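Local coordinates for protein Phikz039 (Pseudomonas phage phikz, PDB 3ZBQ) that belongs to the tubulin/FtsZ-like family as a phage-encoded tubulin homologue (PhuZ) and holds guanosine-5'-diphosphate in its nucleotide pocket, at residues I85-A89 with S115-H119. Sequence-based numbering, arbitrary orientation.
Sequences IPAIA and SLVSH
With chi1 at -177°, His119 extends its imidazole away from its own helix until the ring lies against the helix of Ile85, while the first torsion of Ile85 (-63°) swings CG2 anti to the backbone N and against the base of that histidine. Ile85 CG2 lies 3.8 Å from His119 CB, the two side chains running alongside each other with opposite headings. The ring beyond is met obliquely: Ala89 CB sits 3.6 Å from His119 CD2, and Pro86 CA is 3.9 Å from His119 CE1, with Pro86 CB more distant. Alanine suits this place because its lone methyl lets the broad ring come close, and proline suits the first turn of helix 85-91, where no amide hydrogen is needed. The other branch of Ile85 covers the far end of the contact, CG1 resting 3.7 Å from Ser115 CB. Small enough to admit it, Ser115 turns its hydroxyl back to a hydrogen bond with Thr111 O within its own helix and meets Ile85 through CB. Deeper in, Leu116 CD2 touches both isoleucines, 4.1 Å from Ile85 CG2 and 4.2 Å from Ile88 CG2; Leu116 and Ile88 both also reach Ile33 on strand 30-34, in the parallel part of the mixed sheet. The axes of segments 85-89 and 115-119 pass 10.1 Å apart at a crossing angle of -73°, as neighbours on one face of that sheet. No hydrogen bond or salt bridge joins the segments, so dispersion and the burial of carbon hold them together, grading from branched aliphatics beside the sheet to a partly exposed imidazole at the outer margin.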
ATOM      1  N   ILE A  85      -7.158  15.497  -3.851  1.00 12.55           N
ATOM      2  CA  ILE A  85      -6.572  14.950  -2.620  1.00 11.27           C
ATOM      3  C   ILE A  85      -6.727  15.828  -1.359  1.00  9.95           C
ATOM      4  O   ILE A  85      -7.092  15.311  -0.299  1.00 10.70           O
ATOM      5  CB  ILE A  85      -5.094  14.518  -2.819  1.00 10.86           C
ATOM      6  CG1 ILE A  85      -5.001  13.388  -3.851  1.00 11.98           C
ATOM      7  CG2 ILE A  85      -4.482  14.082  -1.490  1.00 11.73           C
ATOM      8  CD1 ILE A  85      -5.697  12.097  -3.415  1.00 10.22           C
ATOM      9  N   PRO A  86      -6.450  17.146  -1.458  1.00 11.27           N
ATOM     10  CA  PRO A  86      -6.671  17.978  -0.269  1.00 10.29           C
ATOM     11  C   PRO A  86      -8.114  17.915   0.242  1.00 11.01           C
ATOM     12  O   PRO A  86      -8.338  17.801   1.447  1.00 10.27           O
ATOM     13  CB  PRO A  86      -6.348  19.383  -0.773  1.00 12.77           C
ATOM     14  CG  PRO A  86      -5.353  19.166  -1.857  1.00 13.84           C
ATOM     15  CD  PRO A  86      -5.831  17.920  -2.552  1.00 12.03           C
ATOM     16  N   ALA A  87      -9.086  17.968  -0.658  1.00  8.90           N
ATOM     17  CA  ALA A  87     -10.477  17.931  -0.231  1.00  8.80           C
ATOM     18  C   ALA A  87     -10.783  16.610   0.466  1.00  9.13           C
ATOM     19  O   ALA A  87     -11.444  16.576   1.509  1.00  9.65           O
ATOM     20  CB  ALA A  87     -11.400  18.123  -1.425  1.00 10.14           C
ATOM     21  N   ILE A  88     -10.297  15.522  -0.121  1.00  7.81           N
ATOM     22  CA  ILE A  88     -10.553  14.190   0.403  1.00  6.87           C
ATOM     23  C   ILE A  88      -9.929  14.069   1.793  1.00  8.17           C
ATOM     24  O   ILE A  88     -10.539  13.527   2.719  1.00  7.52           O
ATOM     25  CB  ILE A  88     -10.012  13.121  -0.552  1.00  9.62           C
ATOM     26  CG1 ILE A  88     -10.890  13.096  -1.808  1.00 10.40           C
ATOM     27  CG2 ILE A  88      -9.999  11.748   0.108  1.00  8.82           C
ATOM     28  CD1 ILE A  88     -10.332  12.272  -2.957  1.00 13.11           C
ATOM     29  N   ALA A  89      -8.721  14.602   1.933  1.00  6.83           N
ATOM     30  CA  ALA A  89      -8.018  14.551   3.220  1.00  9.14           C
ATOM     31  C   ALA A  89      -8.724  15.417   4.258  1.00 10.24           C
ATOM     32  O   ALA A  89      -8.639  15.170   5.470  1.00 11.50           O
ATOM     33  CB  ALA A  89      -6.572  14.986   3.054  1.00 10.57           C
ATOM     34  N   SER A 115      -0.774   9.247  -3.174  1.00  7.32           N
ATOM     35  CA  SER A 115      -1.050  10.681  -3.064  1.00  6.18           C
ATOM     36  C   SER A 115      -1.544  11.058  -1.680  1.00  6.35           C
ATOM     37  O   SER A 115      -1.174  12.112  -1.154  1.00  8.34           O
ATOM     38  CB  SER A 115      -2.052  11.149  -4.117  1.00  7.35           C
ATOM     39  OG  SER A 115      -1.543  10.921  -5.413  1.00  7.48           O
ATOM     40  N   LEU A 116      -2.381  10.208  -1.086  1.00  6.35           N
ATOM     41  CA  LEU A 116      -2.832  10.440   0.281  1.00  7.50           C
ATOM     42  C   LEU A 116      -1.667  10.320   1.252  1.00  6.37           C
ATOM     43  O   LEU A 116      -1.540  11.136   2.158  1.00  6.78           O
ATOM     44  CB  LEU A 116      -3.963   9.492   0.687  1.00  6.90           C
ATOM     45  CG  LEU A 116      -5.351   9.836   0.140  1.00 12.71           C
ATOM     46  CD1 LEU A 116      -6.294   8.633   0.241  1.00 12.84           C
ATOM     47  CD2 LEU A 116      -5.946  11.032   0.871  1.00 10.64           C
ATOM     48  N   VAL A 117      -0.810   9.318   1.059  1.00  5.90           N
ATOM     49  CA  VAL A 117       0.358   9.155   1.935  1.00  6.41           C
ATOM     50  C   VAL A 117       1.227  10.402   1.888  1.00  7.44           C
ATOM     51  O   VAL A 117       1.677  10.909   2.925  1.00  6.66           O
ATOM     52  CB  VAL A 117       1.207   7.939   1.532  1.00  6.40           C
ATOM     53  CG1 VAL A 117       2.465   7.862   2.408  1.00  7.34           C
ATOM     54  CG2 VAL A 117       0.405   6.673   1.684  1.00  6.09           C
ATOM     55  N   SER A 118       1.450  10.906   0.680  1.00  4.61           N
ATOM     56  CA  SER A 118       2.272  12.096   0.502  1.00  7.44           C
ATOM     57  C   SER A 118       1.668  13.300   1.219  1.00  9.14           C
ATOM     58  O   SER A 118       2.358  14.011   1.955  1.00  7.53           O
ATOM     59  CB  SER A 118       2.458  12.414  -0.980  1.00  8.61           C
ATOM     60  OG  SER A 118       3.362  13.493  -1.131  1.00  8.22           O
ATOM     61  N   HIS A 119       0.375  13.512   1.009  1.00  7.78           N
ATOM     62  CA  HIS A 119      -0.322  14.630   1.635  1.00  8.89           C
ATOM     63  C   HIS A 119      -0.274  14.496   3.149  1.00  9.65           C
ATOM     64  O   HIS A 119       0.046  15.452   3.852  1.00 10.99           O
ATOM     65  CB  HIS A 119      -1.778  14.691   1.177  1.00  9.18           C
ATOM     66  CG  HIS A 119      -2.529  15.862   1.725  1.00 11.88           C
ATOM     67  ND1 HIS A 119      -2.646  17.051   1.040  1.00 13.05           N
ATOM     68  CD2 HIS A 119      -3.177  16.034   2.902  1.00 11.77           C
ATOM     69  CE1 HIS A 119      -3.349  17.905   1.766  1.00 13.65           C
ATOM     70  NE2 HIS A 119      -3.680  17.314   2.899  1.00 14.09           N
TER